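Long-range contact in PcaV transcriptional regulator (Streptomyces coelicolor, PDB 4G9Y), which probably acts as a DNA-binding transcription factor of the MarR family and binds the aromatic ligand 3,4-dihydroxybenzoate: residues E35-L47 with I69-L82. Residues are numbered along the deposited sequence; the frame is centred on the assembly and turned at random.
Sequences ETTSPQYAVLNAL and IAEVVSRLGRRGLL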
loop_
_atom_site.group_PDB
_atom_site.type_symbol
_atom_site.label_atom_id
_atom_site.label_comp_id
_atom_site.label_asym_id
_atom_site.label_seq_id
_atom_site.Cartn_x
_atom_site.Cartn_y
_atom_site.Cartn_z
ATOM N N GLU A 35 -6.416 15.098 8.734
ATOM C CA GLU A 35 -6.937 15.948 7.667
ATOM C C GLU A 35 -5.969 16.088 6.488
ATOM O O GLU A 35 -6.360 15.948 5.332
ATOM C CB GLU A 35 -7.294 17.330 8.220
ATOM C CG GLU A 35 -8.149 18.163 7.279
ATOM C CD GLU A 35 -8.695 19.412 7.946
ATOM O OE1 GLU A 35 -8.542 19.533 9.183
ATOM O OE2 GLU A 35 -9.274 20.270 7.239
ATOM N N THR A 36 -4.707 16.377 6.777
ATOM C CA THR A 36 -3.725 16.523 5.715
ATOM C C THR A 36 -3.081 15.169 5.438
ATOM O O THR A 36 -2.526 14.550 6.330
ATOM C CB THR A 36 -2.652 17.544 6.090
ATOM O OG1 THR A 36 -3.281 18.796 6.374
ATOM C CG2 THR A 36 -1.652 17.729 4.953
ATOM N N THR A 37 -3.169 14.702 4.203
ATOM C CA THR A 37 -2.571 13.419 3.869
ATOM C C THR A 37 -1.085 13.573 3.554
ATOM O O THR A 37 -0.584 14.679 3.365
ATOM C CB THR A 37 -3.247 12.799 2.658
ATOM O OG1 THR A 37 -3.047 13.657 1.535
ATOM C CG2 THR A 37 -4.740 12.643 2.893
ATOM N N SER A 38 -0.391 12.445 3.491
ATOM C CA SER A 38 1.005 12.421 3.087
ATOM C C SER A 38 1.274 13.077 1.703
ATOM O O SER A 38 2.188 13.896 1.581
ATOM C CB SER A 38 1.540 10.980 3.145
ATOM O OG SER A 38 2.946 10.973 3.060
ATOM N N PRO A 39 0.480 12.731 0.666
ATOM C CA PRO A 39 0.684 13.396 -0.632
ATOM C C PRO A 39 0.400 14.904 -0.580
ATOM O O PRO A 39 1.098 15.686 -1.225
ATOM C CB PRO A 39 -0.345 12.705 -1.539
ATOM C CG PRO A 39 -0.567 11.362 -0.895
ATOM C CD PRO A 39 -0.556 11.682 0.569
ATOM N N GLN A 40 -0.604 15.309 0.183
ATOM C CA GLN A 40 -0.881 16.726 0.324
ATOM C C GLN A 40 0.296 17.439 0.965
ATOM O O GLN A 40 0.702 18.517 0.519
ATOM C CB GLN A 40 -2.157 16.953 1.136
ATOM C CG GLN A 40 -3.407 16.529 0.389
ATOM C CD GLN A 40 -4.636 16.438 1.282
ATOM O OE1 GLN A 40 -4.591 16.798 2.455
ATOM N NE2 GLN A 40 -5.749 15.963 0.717
ATOM N N TYR A 41 0.852 16.836 2.010
ATOM C CA TYR A 41 2.012 17.434 2.657
ATOM C C TYR A 41 3.206 17.519 1.701
ATOM O O TYR A 41 3.953 18.502 1.711
ATOM C CB TYR A 41 2.398 16.676 3.941
ATOM C CG TYR A 41 3.657 17.234 4.534
ATOM C CD1 TYR A 41 3.624 18.328 5.389
ATOM C CD2 TYR A 41 4.896 16.697 4.197
ATOM C CE1 TYR A 41 4.805 18.861 5.914
ATOM C CE2 TYR A 41 6.067 17.227 4.701
ATOM C CZ TYR A 41 6.019 18.300 5.560
ATOM O OH TYR A 41 7.210 18.796 6.051
ATOM N N ALA A 42 3.409 16.477 0.895
ATOM C CA ALA A 42 4.507 16.489 -0.069
ATOM C C ALA A 42 4.398 17.670 -1.036
ATOM O O ALA A 42 5.412 18.274 -1.426
ATOM C CB ALA A 42 4.577 15.151 -0.843
ATOM N N VAL A 43 3.170 18.012 -1.407
ATOM C CA VAL A 43 2.945 19.177 -2.270
ATOM C C VAL A 43 3.300 20.488 -1.555
ATOM O O VAL A 43 3.985 21.345 -2.115
ATOM C CB VAL A 43 1.488 19.202 -2.811
ATOM C CG1 VAL A 43 1.193 20.507 -3.537
ATOM C CG2 VAL A 43 1.273 18.018 -3.737
ATOM N N LEU A 44 2.830 20.657 -0.322
ATOM C CA LEU A 44 3.220 21.838 0.453
ATOM C C LEU A 44 4.741 21.893 0.564
ATOM O O LEU A 44 5.361 22.948 0.413
ATOM C CB LEU A 44 2.621 21.794 1.861
ATOM C CG LEU A 44 1.105 21.725 2.003
ATOM C CD1 LEU A 44 0.746 21.424 3.465
ATOM C CD2 LEU A 44 0.472 23.029 1.533
ATOM N N ASN A 45 5.333 20.747 0.848
ATOM C CA ASN A 45 6.776 20.669 0.996
ATOM C C ASN A 45 7.538 21.071 -0.262
ATOM O O ASN A 45 8.513 21.833 -0.197
ATOM C CB ASN A 45 7.188 19.267 1.442
ATOM C CG ASN A 45 8.667 19.179 1.760
ATOM O OD1 ASN A 45 9.435 18.532 1.044
ATOM N ND2 ASN A 45 9.078 19.864 2.816
ATOM N N ALA A 46 7.095 20.564 -1.408
ATOM C CA ALA A 46 7.703 20.932 -2.683
ATOM C C ALA A 46 7.600 22.442 -2.946
ATOM O O ALA A 46 8.506 23.058 -3.520
ATOM C CB ALA A 46 7.049 20.149 -3.821
ATOM N N LEU A 47 6.495 23.044 -2.520
ATOM C CA LEU A 47 6.255 24.459 -2.816
ATOM C C LEU A 47 6.971 25.413 -1.847
ATOM O O LEU A 47 7.161 26.587 -2.154
ATOM C CB LEU A 47 4.751 24.747 -2.851
ATOM C CG LEU A 47 4.007 24.142 -4.048
ATOM C CD1 LEU A 47 2.505 24.358 -3.890
ATOM C CD2 LEU A 47 4.516 24.753 -5.361
ATOM N N ILE A 69 -2.731 15.007 -8.802
ATOM C CA ILE A 69 -2.195 16.312 -8.432
ATOM C C ILE A 69 -3.287 17.381 -8.533
ATOM O O ILE A 69 -3.394 18.247 -7.669
ATOM C CB ILE A 69 -0.913 16.706 -9.220
ATOM C CG1 ILE A 69 -0.355 18.030 -8.693
ATOM C CG2 ILE A 69 -1.170 16.812 -10.709
ATOM C CD1 ILE A 69 0.347 17.888 -7.351
ATOM N N ALA A 70 -4.122 17.289 -9.562
ATOM C CA ALA A 70 -5.263 18.191 -9.714
ATOM C C ALA A 70 -6.173 18.127 -8.497
ATOM O O ALA A 70 -6.626 19.151 -7.983
ATOM C CB ALA A 70 -6.045 17.854 -10.978
ATOM N N GLU A 71 -6.443 16.915 -8.028
ATOM C CA GLU A 71 -7.286 16.736 -6.856
ATOM C C GLU A 71 -6.627 17.291 -5.582
ATOM O O GLU A 71 -7.270 17.976 -4.788
ATOM C CB GLU A 71 -7.639 15.257 -6.692
ATOM C CG GLU A 71 -8.195 14.885 -5.330
ATOM C CD GLU A 71 -7.996 13.414 -5.010
ATOM O OE1 GLU A 71 -8.035 12.585 -5.946
ATOM O OE2 GLU A 71 -7.784 13.089 -3.823
ATOM N N VAL A 72 -5.347 16.992 -5.386
ATOM C CA VAL A 72 -4.616 17.501 -4.223
ATOM C C VAL A 72 -4.594 19.043 -4.199
ATOM O O VAL A 72 -4.900 19.676 -3.183
ATOM C CB VAL A 72 -3.175 16.950 -4.192
ATOM C CG1 VAL A 72 -2.322 17.717 -3.189
ATOM C CG2 VAL A 72 -3.181 15.454 -3.874
ATOM N N VAL A 73 -4.268 19.640 -5.337
ATOM C CA VAL A 73 -4.198 21.091 -5.448
ATOM C C VAL A 73 -5.551 21.747 -5.188
ATOM O O VAL A 73 -5.625 22.762 -4.496
ATOM C CB VAL A 73 -3.645 21.508 -6.821
ATOM C CG1 VAL A 73 -3.974 22.961 -7.125
ATOM C CG2 VAL A 73 -2.145 21.244 -6.873
ATOM N N SER A 74 -6.621 21.158 -5.716
ATOM C CA SER A 74 -7.966 21.684 -5.466
ATOM C C SER A 74 -8.302 21.679 -3.974
ATOM O O SER A 74 -8.862 22.649 -3.433
ATOM C CB SER A 74 -9.013 20.883 -6.247
ATOM O OG SER A 74 -10.324 21.234 -5.838
ATOM N N ARG A 75 -7.954 20.585 -3.303
ATOM C CA ARG A 75 -8.236 20.467 -1.880
ATOM C C ARG A 75 -7.423 21.446 -1.039
ATOM O O ARG A 75 -7.970 22.108 -0.179
ATOM C CB ARG A 75 -8.034 19.027 -1.399
ATOM C CG ARG A 75 -9.115 18.105 -1.926
ATOM C CD ARG A 75 -8.977 16.682 -1.434
ATOM N NE ARG A 75 -9.912 15.808 -2.140
ATOM C CZ ARG A 75 -9.905 14.480 -2.067
ATOM N NH1 ARG A 75 -9.006 13.858 -1.314
ATOM N NH2 ARG A 75 -10.796 13.775 -2.751
ATOM N N LEU A 76 -6.124 21.548 -1.303
ATOM C CA LEU A 76 -5.278 22.499 -0.581
ATOM C C LEU A 76 -5.733 23.935 -0.849
ATOM O O LEU A 76 -5.678 24.795 0.033
ATOM C CB LEU A 76 -3.804 22.301 -0.961
ATOM C CG LEU A 76 -3.222 20.936 -0.570
ATOM C CD1 LEU A 76 -1.796 20.757 -1.098
ATOM C CD2 LEU A 76 -3.242 20.750 0.927
ATOM N N GLY A 77 -6.191 24.181 -2.070
ATOM C CA GLY A 77 -6.716 25.483 -2.438
ATOM C C GLY A 77 -7.946 25.847 -1.624
ATOM O O GLY A 77 -8.058 26.958 -1.106
ATOM N N ARG A 78 -8.863 24.896 -1.495
ATOM C CA ARG A 78 -10.105 25.111 -0.758
ATOM C C ARG A 78 -9.871 25.299 0.734
ATOM O O ARG A 78 -10.690 25.907 1.410
ATOM C CB ARG A 78 -11.082 23.948 -0.981
ATOM C CG ARG A 78 -11.694 23.888 -2.361
ATOM C CD ARG A 78 -12.628 25.055 -2.576
ATOM N NE ARG A 78 -13.106 25.136 -3.952
ATOM C CZ ARG A 78 -14.184 24.505 -4.399
ATOM N NH1 ARG A 78 -14.889 23.738 -3.575
ATOM N NH2 ARG A 78 -14.554 24.639 -5.667
ATOM N N ARG A 79 -8.761 24.775 1.248
ATOM C CA ARG A 79 -8.432 24.967 2.654
ATOM C C ARG A 79 -7.649 26.258 2.898
ATOM O O ARG A 79 -7.273 26.563 4.024
ATOM C CB ARG A 79 -7.666 23.759 3.199
ATOM C CG ARG A 79 -8.531 22.505 3.351
ATOM C CD ARG A 79 -7.695 21.318 3.852
ATOM N NE ARG A 79 -7.065 21.635 5.132
ATOM C CZ ARG A 79 -6.000 21.009 5.625
ATOM N NH1 ARG A 79 -5.431 20.024 4.938
ATOM N NH2 ARG A 79 -5.497 21.377 6.797
ATOM N N GLY A 80 -7.411 27.014 1.837
ATOM C CA GLY A 80 -6.695 28.269 1.960
ATOM C C GLY A 80 -5.208 28.073 2.203
ATOM O O GLY A 80 -4.558 28.938 2.810
ATOM N N LEU A 81 -4.660 26.957 1.721
ATOM C CA LEU A 81 -3.251 26.646 1.957
ATOM C C LEU A 81 -2.371 26.929 0.756
ATOM O O LEU A 81 -1.147 27.007 0.885
ATOM C CB LEU A 81 -3.075 25.182 2.376
ATOM C CG LEU A 81 -3.873 24.813 3.624
ATOM C CD1 LEU A 81 -3.590 23.375 4.024
ATOM C CD2 LEU A 81 -3.577 25.760 4.771
ATOM N N LEU A 82 -2.978 27.052 -0.419
ATOM C CA LEU A 82 -2.217 27.432 -1.604
ATOM C C LEU A 82 -3.049 28.238 -2.576
ATOM O O LEU A 82 -4.281 28.161 -2.566
ATOM C CB LEU A 82 -1.566 26.211 -2.291
ATOM C CG LEU A 82 -2.301 25.098 -3.039
ATOM C CD1 LEU A 82 -2.993 25.566 -4.312
ATOM C CD2 LEU A 82 -1.300 23.993 -3.390
HETATM O O HOH W 1 -8.434 23.346 7.058
HETATM O O HOH W 2 -3.593 19.794 9.073
HETATM O O HOH W 3 -6.325 14.747 -2.068
HETATM O O HOH W 4 -6.346 18.649 3.040
#
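The guanidinium of Arg79 is sandwiched between the carboxylate of Glu35, stacked near the rim of one face with the planes 26° apart, and Leu81 CD1, centred over the opposite face. Glu35 OE2 sits 3.3 Å from Arg79 NE but well out of plane, so the salt bridge is purely electrostatic, and Glu35 is poorly ordered; a water at the edge bridges the same two atoms. In the plane, Arg79 NH1 donates an almost straight bond to Thr36 OG1 (2.9 Å, 167°). The bend at chi3 (58°) turns the arginine's end back toward these partners. Gln40, long and amphipathic, lays CG against Val72 CG1 (3.9 Å), while its OE1 accepts from Thr37 N and its backbone N donates to OG1 of the N-cap Thr37, a capping box starting helix 38-49. Deeper in, branched Val43 wedges CG2 against Val72 CG1 (3.6 Å) and Ile69 CD1, and Leu76 CD1 packs on Val43 CG1. An alanine in place of Arg79 would probably leave Glu35 without its countercharge and Thr36 OG1 without its arginine donor. Charge and hydroxyl bonding thus tie the residues just ahead of helix 38-49 to the end of helix 66-78, with apolar packing behind, within the winged helix-turn-helix domain.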